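Local coordinates for protein pyocin S5 (Pseudomonas aeruginosa PAO1, PDB 6THK) that kills bacterial cells as a bacteriocin, probably by opening a channel that depolarises the cytoplasmic membrane, as channel-forming colicins do, at residues 348-359 / 479-490; 119-129 / 164-172. The protein carries 1 engineered substitution. One frame throughout, in Å; residues are numbered along the deposited sequence.

Contact 1: residues 348-359 / 479-490; sequences QLAEGARGKNIR and TGAMIDEDLLEK. With ZN (zinc ion), chain H.
Leu487 drops as a knob into a hole made by Gln348, Leu349, Gly352 and Ala353, and this is the tight part of the contact. Its CD2 lies 3.4 Å from Gln348 O, while CD1 reaches the Gly352 backbone, where the glycine leaves room for it. Leu349 answers from the other helix: its CG swung opposite the backbone N (chi1 -175°), it brings CD1 within 3.9 Å of Gly480 CA and sends CD2 to the Thr479 methyl. Ile483 fills in beside them, its CD1 resting on Ala353 CB and on Leu349 CD1. The axes of 348-353 and 485-490 run antiparallel, at 175° and 10.4 Å.

Beyond the turn at 353-356 the join becomes mixed: Ile358 CG2 lies 3.8 Å from Met482 CG, while Arg359 N gives Met482 O a nearly straight bond of 2.8 Å. Arg359 NH1 adds a weak bond to Ala481 O, and two successive carbonyls thus turn to one arginine. A water donates to both Asn357 O and Ile483 O, bridging the two backbones. The Arg359 guanidinium is also held by Ser367, which bonds Glu485 OE1 as well; the other oxygen of Glu485, OE2, binds zinc together with Glu489 and His371.

The outer, solvent-facing side is looser. The extended chain of exposed Lys490 crosses Gln348 at about a right angle, and NZ meets OE1 at 2.8 Å, almost in line with the amide C=O. Lys356 turns its ammonium back to Gly352 O, leaving NZ 4.2 Å from Asp484 OD2, too far for a salt bridge.

Within the colicin-type pore-forming domain, helix 451-464 backs Ala353, Ile358 and Thr479, helix 436-446 packs on Met482 and Ala481, and helix 361-378 touches Met482 through Ala364.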
loop_
_atom_site.group_PDB
_atom_site.type_symbol
_atom_site.label_atom_id
_atom_site.label_comp_id
_atom_site.label_asym_id
_atom_site.label_seq_id
_atom_site.Cartn_x
_atom_site.Cartn_y
_atom_site.Cartn_z
ATOM N N GLN A 348 25.050 45.824 -29.362
ATOM C CA GLN A 348 25.098 45.398 -30.760
ATOM C C GLN A 348 26.041 44.205 -30.920
ATOM O O GLN A 348 25.763 43.333 -31.751
ATOM C CB GLN A 348 25.517 46.538 -31.683
ATOM C CG GLN A 348 24.375 47.507 -32.004
ATOM C CD GLN A 348 24.688 48.314 -33.232
ATOM O OE1 GLN A 348 24.932 47.767 -34.305
ATOM N NE2 GLN A 348 24.705 49.632 -33.100
ATOM N N LEU A 349 27.133 44.146 -30.106
ATOM C CA LEU A 349 28.058 43.015 -30.130
ATOM C C LEU A 349 27.325 41.739 -29.720
ATOM O O LEU A 349 27.376 40.759 -30.453
ATOM C CB LEU A 349 29.320 43.263 -29.260
ATOM C CG LEU A 349 30.411 42.180 -29.322
ATOM C CD1 LEU A 349 31.081 42.146 -30.695
ATOM C CD2 LEU A 349 31.478 42.422 -28.273
ATOM N N ALA A 350 26.593 41.780 -28.583
ATOM C CA ALA A 350 25.802 40.671 -28.045
ATOM C C ALA A 350 24.664 40.205 -28.961
ATOM O O ALA A 350 24.419 38.989 -29.069
ATOM C CB ALA A 350 25.253 41.038 -26.679
ATOM N N GLU A 351 23.958 41.166 -29.607
ATOM C CA GLU A 351 22.843 40.870 -30.517
ATOM C C GLU A 351 23.316 40.308 -31.862
ATOM O O GLU A 351 22.681 39.402 -32.409
ATOM C CB GLU A 351 21.982 42.114 -30.741
ATOM C CG GLU A 351 20.726 41.865 -31.562
ATOM C CD GLU A 351 19.771 40.780 -31.077
ATOM O OE1 GLU A 351 19.721 40.509 -29.851
ATOM O OE2 GLU A 351 19.017 40.254 -31.929
ATOM N N GLY A 352 24.399 40.863 -32.384
ATOM C CA GLY A 352 24.980 40.433 -33.647
ATOM C C GLY A 352 25.652 39.075 -33.596
ATOM O O GLY A 352 25.966 38.518 -34.647
ATOM N N ALA A 353 25.902 38.544 -32.372
ATOM C CA ALA A 353 26.536 37.228 -32.140
ATOM C C ALA A 353 25.475 36.129 -32.042
ATOM O O ALA A 353 25.763 34.950 -32.264
ATOM C CB ALA A 353 27.359 37.265 -30.862
ATOM N N ARG A 354 24.247 36.523 -31.690
ATOM C CA ARG A 354 23.079 35.650 -31.548
ATOM C C ARG A 354 22.941 34.770 -32.816
ATOM O O ARG A 354 23.030 35.282 -33.943
ATOM C CB ARG A 354 21.835 36.534 -31.312
ATOM C CG ARG A 354 20.740 35.894 -30.489
ATOM C CD ARG A 354 19.764 36.897 -29.865
ATOM N NE ARG A 354 20.248 37.401 -28.576
ATOM C CZ ARG A 354 20.079 36.789 -27.404
ATOM N NH1 ARG A 354 19.418 35.640 -27.335
ATOM N NH2 ARG A 354 20.578 37.319 -26.293
ATOM N N GLY A 355 22.872 33.455 -32.604
ATOM C CA GLY A 355 22.748 32.458 -33.662
ATOM C C GLY A 355 23.940 32.244 -34.568
ATOM O O GLY A 355 23.843 31.503 -35.544
ATOM N N LYS A 356 25.066 32.872 -34.255
ATOM C CA LYS A 356 26.298 32.749 -35.029
ATOM C C LYS A 356 27.322 31.894 -34.262
ATOM O O LYS A 356 27.184 31.701 -33.048
ATOM C CB LYS A 356 26.892 34.138 -35.327
ATOM C CG LYS A 356 26.140 34.990 -36.362
ATOM C CD LYS A 356 27.006 36.214 -36.737
ATOM C CE LYS A 356 26.379 37.141 -37.757
ATOM N NZ LYS A 356 25.118 37.762 -37.257
ATOM N N ASN A 357 28.316 31.357 -34.990
ATOM C CA ASN A 357 29.427 30.600 -34.410
ATOM C C ASN A 357 30.703 31.449 -34.549
ATOM O O ASN A 357 30.700 32.467 -35.248
ATOM C CB ASN A 357 29.625 29.252 -35.121
ATOM C CG ASN A 357 28.510 28.268 -34.931
ATOM O OD1 ASN A 357 28.281 27.743 -33.834
ATOM N ND2 ASN A 357 27.829 27.966 -36.025
ATOM N N ILE A 358 31.787 31.030 -33.885
ATOM C CA ILE A 358 33.072 31.719 -33.930
ATOM C C ILE A 358 33.726 31.471 -35.292
ATOM O O ILE A 358 33.665 30.353 -35.805
ATOM C CB ILE A 358 33.912 31.208 -32.742
ATOM C CG1 ILE A 358 33.314 31.734 -31.435
ATOM C CG2 ILE A 358 35.410 31.534 -32.869
ATOM C CD1 ILE A 358 33.393 30.818 -30.271
ATOM N N ARG A 359 34.328 32.509 -35.888
ATOM C CA ARG A 359 35.013 32.379 -37.175
ATOM C C ARG A 359 36.361 31.652 -37.004
ATOM O O ARG A 359 36.719 31.223 -35.901
ATOM C CB ARG A 359 35.228 33.753 -37.828
ATOM C CG ARG A 359 33.940 34.515 -38.114
ATOM C CD ARG A 359 34.212 35.956 -38.481
ATOM N NE ARG A 359 34.699 36.095 -39.855
ATOM C CZ ARG A 359 35.258 37.198 -40.342
ATOM N NH1 ARG A 359 35.422 38.265 -39.570
ATOM N NH2 ARG A 359 35.674 37.237 -41.601
ATOM N N THR A 479 37.033 40.846 -30.346
ATOM C CA THR A 479 35.922 39.869 -30.239
ATOM C C THR A 479 35.058 39.923 -31.523
ATOM O O THR A 479 34.693 38.881 -32.051
ATOM C CB THR A 479 35.078 40.189 -28.995
ATOM O OG1 THR A 479 35.917 40.104 -27.851
ATOM C CG2 THR A 479 33.876 39.284 -28.823
ATOM N N GLY A 480 34.750 41.144 -31.991
ATOM C CA GLY A 480 33.953 41.407 -33.185
ATOM C C GLY A 480 34.551 40.838 -34.462
ATOM O O GLY A 480 33.810 40.332 -35.302
ATOM N N ALA A 481 35.890 40.900 -34.622
ATOM C CA ALA A 481 36.615 40.317 -35.776
ATOM C C ALA A 481 36.420 38.784 -35.840
ATOM O O ALA A 481 36.539 38.172 -36.901
ATOM C CB ALA A 481 38.103 40.628 -35.666
ATOM N N MET A 482 36.111 38.182 -34.693
ATOM C CA MET A 482 35.923 36.744 -34.548
ATOM C C MET A 482 34.472 36.322 -34.803
ATOM O O MET A 482 34.170 35.124 -34.813
ATOM C CB MET A 482 36.342 36.351 -33.132
ATOM C CG MET A 482 36.965 35.007 -33.060
ATOM S SD MET A 482 38.635 35.031 -33.690
ATOM C CE MET A 482 38.682 33.475 -34.542
ATOM N N ILE A 483 33.579 37.319 -35.002
ATOM C CA ILE A 483 32.144 37.113 -35.181
ATOM C C ILE A 483 31.655 37.536 -36.566
ATOM O O ILE A 483 31.262 36.686 -37.367
ATOM C CB ILE A 483 31.342 37.797 -34.037
ATOM C CG1 ILE A 483 31.829 37.321 -32.650
ATOM C CG2 ILE A 483 29.830 37.585 -34.217
ATOM C CD1 ILE A 483 31.317 38.118 -31.443
ATOM N N ASP A 484 31.689 38.845 -36.839
ATOM C CA ASP A 484 31.183 39.446 -38.065
ATOM C C ASP A 484 32.021 40.659 -38.402
ATOM O O ASP A 484 32.378 41.417 -37.499
ATOM C CB ASP A 484 29.716 39.898 -37.817
ATOM C CG ASP A 484 28.863 40.180 -39.040
ATOM O OD1 ASP A 484 29.336 39.917 -40.171
ATOM O OD2 ASP A 484 27.697 40.625 -38.865
ATOM N N GLU A 485 32.266 40.873 -39.706
ATOM C CA GLU A 485 32.996 42.016 -40.260
ATOM C C GLU A 485 32.357 43.356 -39.882
ATOM O O GLU A 485 33.092 44.291 -39.572
ATOM C CB GLU A 485 33.127 41.909 -41.793
ATOM C CG GLU A 485 34.078 42.928 -42.415
ATOM C CD GLU A 485 35.446 42.464 -42.884
ATOM O OE1 GLU A 485 35.578 41.296 -43.318
ATOM O OE2 GLU A 485 36.374 43.303 -42.890
ATOM N N ASP A 486 31.003 43.457 -39.915
ATOM C CA ASP A 486 30.287 44.695 -39.574
ATOM C C ASP A 486 30.368 45.004 -38.083
ATOM O O ASP A 486 30.351 46.178 -37.716
ATOM C CB ASP A 486 28.836 44.733 -40.110
ATOM C CG ASP A 486 27.916 43.600 -39.700
ATOM O OD1 ASP A 486 27.536 43.544 -38.513
ATOM O OD2 ASP A 486 27.506 42.815 -40.590
ATOM N N LEU A 487 30.548 43.970 -37.236
ATOM C CA LEU A 487 30.734 44.171 -35.799
ATOM C C LEU A 487 32.140 44.697 -35.507
ATOM O O LEU A 487 32.302 45.519 -34.604
ATOM C CB LEU A 487 30.424 42.918 -34.975
ATOM C CG LEU A 487 28.956 42.538 -34.847
ATOM C CD1 LEU A 487 28.815 41.247 -34.088
ATOM C CD2 LEU A 487 28.154 43.631 -34.160
ATOM N N LEU A 488 33.141 44.269 -36.312
ATOM C CA LEU A 488 34.527 44.736 -36.236
ATOM C C LEU A 488 34.586 46.214 -36.629
ATOM O O LEU A 488 35.152 46.997 -35.866
ATOM C CB LEU A 488 35.457 43.905 -37.138
ATOM C CG LEU A 488 36.857 44.492 -37.400
ATOM C CD1 LEU A 488 37.672 44.608 -36.111
ATOM C CD2 LEU A 488 37.609 43.674 -38.419
ATOM N N GLU A 489 34.006 46.579 -37.795
ATOM C CA GLU A 489 33.929 47.949 -38.302
ATOM C C GLU A 489 33.341 48.923 -37.284
ATOM O O GLU A 489 33.933 49.972 -37.034
ATOM C CB GLU A 489 33.116 47.988 -39.599
ATOM C CG GLU A 489 34.011 47.902 -40.821
ATOM C CD GLU A 489 33.458 47.118 -41.994
ATOM O OE1 GLU A 489 34.271 46.599 -42.788
ATOM O OE2 GLU A 489 32.217 47.010 -42.118
ATOM N N LYS A 490 32.188 48.563 -36.686
ATOM C CA LYS A 490 31.503 49.358 -35.670
ATOM C C LYS A 490 32.375 49.580 -34.430
ATOM O O LYS A 490 32.427 50.697 -33.923
ATOM C CB LYS A 490 30.176 48.704 -35.272
ATOM C CG LYS A 490 29.049 48.952 -36.270
ATOM C CD LYS A 490 27.853 48.037 -36.032
ATOM C CE LYS A 490 26.737 48.339 -36.994
ATOM N NZ LYS A 490 25.697 47.289 -36.950
HETATM ZN ZN ZN H . 36.312 45.535 -42.708
HETATM O O HOH W 1 30.246 33.858 -37.437
#

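Contact 2: residues 119-129 / 164-172. With ZN (zinc ion), chain F.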
loop_
_atom_site.group_PDB
_atom_site.type_symbol
_atom_site.label_atom_id
_atom_site.label_comp_id
_atom_site.label_asym_id
_atom_site.label_seq_id
_atom_site.Cartn_x
_atom_site.Cartn_y
_atom_site.Cartn_z
ATOM N N THR A 119 -47.367 -42.255 30.406
ATOM C CA THR A 119 -48.259 -43.375 30.736
ATOM C C THR A 119 -47.894 -43.972 32.100
ATOM O O THR A 119 -48.779 -44.185 32.935
ATOM C CB THR A 119 -48.192 -44.442 29.631
ATOM O OG1 THR A 119 -48.512 -43.841 28.379
ATOM C CG2 THR A 119 -49.100 -45.639 29.900
ATOM N N PHE A 120 -46.587 -44.245 32.311
ATOM C CA PHE A 120 -46.049 -44.774 33.558
ATOM C C PHE A 120 -46.334 -43.814 34.721
ATOM O O PHE A 120 -46.728 -44.270 35.791
ATOM C CB PHE A 120 -44.541 -45.061 33.407
ATOM C CG PHE A 120 -43.795 -45.237 34.706
ATOM C CD1 PHE A 120 -44.078 -46.302 35.553
ATOM C CD2 PHE A 120 -42.810 -44.336 35.085
ATOM C CE1 PHE A 120 -43.405 -46.447 36.764
ATOM C CE2 PHE A 120 -42.125 -44.492 36.289
ATOM C CZ PHE A 120 -42.424 -45.548 37.118
ATOM N N THR A 121 -46.171 -42.492 34.483
ATOM C CA THR A 121 -46.392 -41.386 35.426
ATOM C C THR A 121 -47.810 -41.401 36.026
ATOM O O THR A 121 -47.945 -41.143 37.220
ATOM C CB THR A 121 -46.016 -40.050 34.745
ATOM O OG1 THR A 121 -44.596 -39.949 34.744
ATOM C CG2 THR A 121 -46.599 -38.812 35.430
ATOM N N LYS A 122 -48.838 -41.761 35.219
ATOM C CA LYS A 122 -50.260 -41.845 35.602
ATOM C C LYS A 122 -50.563 -42.610 36.924
ATOM O O LYS A 122 -51.612 -42.368 37.532
ATOM C CB LYS A 122 -51.101 -42.444 34.465
ATOM C CG LYS A 122 -51.311 -41.533 33.259
ATOM C CD LYS A 122 -52.155 -42.253 32.202
ATOM C CE LYS A 122 -52.422 -41.426 30.970
ATOM N NZ LYS A 122 -53.226 -42.178 29.969
ATOM N N GLY A 123 -49.661 -43.505 37.341
ATOM C CA GLY A 123 -49.798 -44.280 38.571
ATOM C C GLY A 123 -48.556 -44.290 39.446
ATOM O O GLY A 123 -47.528 -43.721 39.064
ATOM N N PRO A 124 -48.595 -44.956 40.593
ATOM C CA PRO A 124 -47.428 -45.001 41.484
ATOM C C PRO A 124 -46.303 -45.896 40.975
ATOM O O PRO A 124 -46.524 -46.706 40.085
ATOM C CB PRO A 124 -48.002 -45.575 42.776
ATOM C CG PRO A 124 -49.143 -46.408 42.328
ATOM C CD PRO A 124 -49.736 -45.693 41.149
ATOM N N PHE A 125 -45.113 -45.747 41.548
ATOM C CA PHE A 125 -43.962 -46.540 41.149
ATOM C C PHE A 125 -43.935 -47.916 41.812
ATOM O O PHE A 125 -43.781 -48.037 43.033
ATOM C CB PHE A 125 -42.640 -45.783 41.354
ATOM C CG PHE A 125 -41.424 -46.631 41.078
ATOM C CD1 PHE A 125 -41.212 -47.185 39.821
ATOM C CD2 PHE A 125 -40.514 -46.913 42.082
ATOM C CE1 PHE A 125 -40.115 -48.016 39.577
ATOM C CE2 PHE A 125 -39.401 -47.722 41.834
ATOM C CZ PHE A 125 -39.209 -48.271 40.582
ATOM N N ILE A 126 -44.043 -48.949 40.983
ATOM C CA ILE A 126 -43.975 -50.324 41.437
ATOM C C ILE A 126 -42.793 -50.979 40.710
ATOM O O ILE A 126 -42.808 -51.055 39.478
ATOM C CB ILE A 126 -45.328 -51.086 41.218
ATOM C CG1 ILE A 126 -46.561 -50.233 41.640
ATOM C CG2 ILE A 126 -45.314 -52.446 41.932
ATOM C CD1 ILE A 126 -47.907 -50.711 41.124
ATOM N N ASP A 127 -41.754 -51.419 41.455
ATOM C CA ASP A 127 -40.603 -52.083 40.847
ATOM C C ASP A 127 -40.976 -53.545 40.724
ATOM O O ASP A 127 -40.589 -54.357 41.565
ATOM C CB ASP A 127 -39.327 -51.894 41.693
ATOM C CG ASP A 127 -38.042 -51.869 40.882
ATOM O OD1 ASP A 127 -38.082 -51.419 39.709
ATOM O OD2 ASP A 127 -36.986 -52.229 41.439
ATOM N N TYR A 128 -41.758 -53.856 39.667
ATOM C CA TYR A 128 -42.371 -55.146 39.339
ATOM C C TYR A 128 -41.502 -56.372 39.597
ATOM O O TYR A 128 -41.965 -57.309 40.258
ATOM C CB TYR A 128 -42.890 -55.159 37.894
ATOM C CG TYR A 128 -43.805 -54.003 37.578
ATOM C CD1 TYR A 128 -45.117 -53.978 38.046
ATOM C CD2 TYR A 128 -43.361 -52.927 36.821
ATOM C CE1 TYR A 128 -45.960 -52.902 37.772
ATOM C CE2 TYR A 128 -44.189 -51.837 36.559
ATOM C CZ TYR A 128 -45.492 -51.840 37.017
ATOM O OH TYR A 128 -46.307 -50.774 36.745
ATOM N N GLU A 129 -40.256 -56.360 39.108
ATOM C CA GLU A 129 -39.296 -57.462 39.241
ATOM C C GLU A 129 -38.941 -57.801 40.696
ATOM O O GLU A 129 -38.627 -58.954 40.989
ATOM C CB GLU A 129 -38.019 -57.189 38.386
ATOM C CG GLU A 129 -36.848 -56.478 39.064
ATOM C CD GLU A 129 -36.590 -55.030 38.699
ATOM O OE1 GLU A 129 -37.413 -54.439 37.963
ATOM O OE2 GLU A 129 -35.560 -54.485 39.154
ATOM N N GLU A 164 -53.088 -51.617 34.307
ATOM C CA GLU A 164 -51.884 -51.711 35.122
ATOM C C GLU A 164 -50.787 -52.521 34.447
ATOM O O GLU A 164 -49.612 -52.212 34.632
ATOM C CB GLU A 164 -52.206 -52.225 36.525
ATOM C CG GLU A 164 -52.688 -51.127 37.457
ATOM C CD GLU A 164 -51.851 -49.865 37.470
ATOM O OE1 GLU A 164 -50.699 -49.916 37.952
ATOM O OE2 GLU A 164 -52.331 -48.829 36.963
ATOM N N LEU A 165 -51.175 -53.531 33.638
ATOM C CA LEU A 165 -50.245 -54.339 32.857
ATOM C C LEU A 165 -49.742 -53.535 31.654
ATOM O O LEU A 165 -48.591 -53.702 31.247
ATOM C CB LEU A 165 -50.882 -55.658 32.419
ATOM C CG LEU A 165 -51.148 -56.667 33.538
ATOM C CD1 LEU A 165 -52.104 -57.741 33.089
ATOM C CD2 LEU A 165 -49.856 -57.283 34.069
ATOM N N GLU A 166 -50.586 -52.629 31.106
ATOM C CA GLU A 166 -50.178 -51.747 30.005
ATOM C C GLU A 166 -49.121 -50.772 30.544
ATOM O O GLU A 166 -48.104 -50.548 29.890
ATOM C CB GLU A 166 -51.381 -50.983 29.428
ATOM C CG GLU A 166 -51.166 -50.510 27.994
ATOM C CD GLU A 166 -52.039 -49.362 27.513
ATOM O OE1 GLU A 166 -51.578 -48.606 26.626
ATOM O OE2 GLU A 166 -53.182 -49.219 28.010
ATOM N N ARG A 167 -49.342 -50.259 31.774
ATOM C CA ARG A 167 -48.437 -49.362 32.492
ATOM C C ARG A 167 -47.114 -50.068 32.858
ATOM O O ARG A 167 -46.069 -49.406 32.899
ATOM C CB ARG A 167 -49.129 -48.781 33.732
ATOM C CG ARG A 167 -48.499 -47.488 34.234
ATOM C CD ARG A 167 -49.292 -46.835 35.337
ATOM N NE ARG A 167 -49.255 -47.619 36.570
ATOM C CZ ARG A 167 -48.375 -47.434 37.547
ATOM N NH1 ARG A 167 -47.442 -46.495 37.444
ATOM N NH2 ARG A 167 -48.421 -48.187 38.636
ATOM N N ALA A 168 -47.153 -51.411 33.082
ATOM C CA ALA A 168 -45.963 -52.230 33.367
ATOM C C ALA A 168 -45.083 -52.319 32.110
ATOM O O ALA A 168 -43.862 -52.269 32.217
ATOM C CB ALA A 168 -46.368 -53.624 33.822
ATOM N N VAL A 169 -45.717 -52.429 30.920
ATOM C CA VAL A 169 -45.023 -52.447 29.625
ATOM C C VAL A 169 -44.394 -51.070 29.445
ATOM O O VAL A 169 -43.182 -50.994 29.231
ATOM C CB VAL A 169 -45.961 -52.845 28.452
ATOM C CG1 VAL A 169 -45.365 -52.469 27.102
ATOM C CG2 VAL A 169 -46.277 -54.331 28.499
ATOM N N ALA A 170 -45.200 -49.988 29.639
ATOM C CA ALA A 170 -44.763 -48.588 29.583
ATOM C C ALA A 170 -43.519 -48.334 30.447
ATOM O O ALA A 170 -42.584 -47.690 29.960
ATOM C CB ALA A 170 -45.894 -47.665 30.011
ATOM N N TYR A 171 -43.482 -48.886 31.701
ATOM C CA TYR A 171 -42.343 -48.742 32.622
ATOM C C TYR A 171 -41.045 -49.310 32.047
ATOM O O TYR A 171 -40.013 -48.642 32.119
ATOM C CB TYR A 171 -42.640 -49.347 34.002
ATOM C CG TYR A 171 -41.423 -49.485 34.899
ATOM C CD1 TYR A 171 -40.824 -48.368 35.478
ATOM C CD2 TYR A 171 -40.860 -50.732 35.156
ATOM C CE1 TYR A 171 -39.692 -48.487 36.281
ATOM C CE2 TYR A 171 -39.726 -50.863 35.957
ATOM C CZ TYR A 171 -39.154 -49.739 36.530
ATOM O OH TYR A 171 -38.039 -49.866 37.330
ATOM N N TYR A 172 -41.086 -50.539 31.513
ATOM C CA TYR A 172 -39.906 -51.178 30.938
ATOM C C TYR A 172 -39.552 -50.609 29.556
ATOM O O TYR A 172 -38.398 -50.706 29.146
ATOM C CB TYR A 172 -40.045 -52.713 30.936
ATOM C CG TYR A 172 -40.036 -53.323 32.323
ATOM C CD1 TYR A 172 -38.899 -53.263 33.128
ATOM C CD2 TYR A 172 -41.157 -53.977 32.828
ATOM C CE1 TYR A 172 -38.889 -53.811 34.412
ATOM C CE2 TYR A 172 -41.150 -54.557 34.098
ATOM C CZ TYR A 172 -40.017 -54.461 34.891
ATOM O OH TYR A 172 -40.008 -54.997 36.154
HETATM ZN ZN ZN F . -36.637 -52.773 38.880
HETATM O O HOH W 2 -36.224 -52.072 36.260
#
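Arg167 lays its guanidinium between Gly123 on one face and the Tyr128 hydroxyl on the other, with its polar partners round the edge. NH1 and NH2 both reach Pro124 O, each at 2.8 Å; the NH2 bond lies in the carbonyl plane, whereas NH1 comes from above it and also bonds Phe120 O. The bend at chi3 (69°) turns the NE side to Glu164, whose OE1 takes both NE and NH2.

Tyr171 is the middle of an aromatic cluster. It runs alongside Phe120, pointing the same way, with CD1 over one face of that ring and the planes 44° apart. Phe125 meets Tyr171 CE1 with its edge, 3.4 Å from Phe125 CE1. Tyr128 slides past Tyr171 in the opposite direction, putting one face over Ala168 CB in a CH-pi contact, 3.9 Å from CB to the ring centroid.

At the far end Asp127 and Glu129 bind zinc. Tyr172 OH donates to the anti lone pair of Glu129 OE1 at 3.2 Å, and Tyr171 OH lies 2.8 Å from Asp127 OD1, whose carboxylate is nearly perpendicular to the ring.

The chemistry thus divides: Arg167, its charge probably balanced by the Glu164 salt bridge, ties the helical Phe120 carbonyl to that of Pro124 in the loop, while Tyr172, and less surely Tyr171, form a second shell that probably helps orient the carboxylates, their negative charge probably offset by the metal.

In the fold
Contact 1 and contact 2 lie on opposite sides of the centre of this long, almost wholly helical chain, with their centres 136 Å apart and nearest atoms about 117 Å apart. They do not touch, and both segments of contact 2 precede both of contact 1 in the sequence. Contact 1 belongs to the region assigned to the colicin pore-forming family, whereas contact 2 joins helix 95-121 and its following loop to the long helix 157-212. Each holds its own zinc ion, and the sites differ: a histidine from helix 361-378 joins two glutamates in contact 1, while contact 2 supplies an aspartate of the loop and a glutamate of the short 3-10 turn that follows.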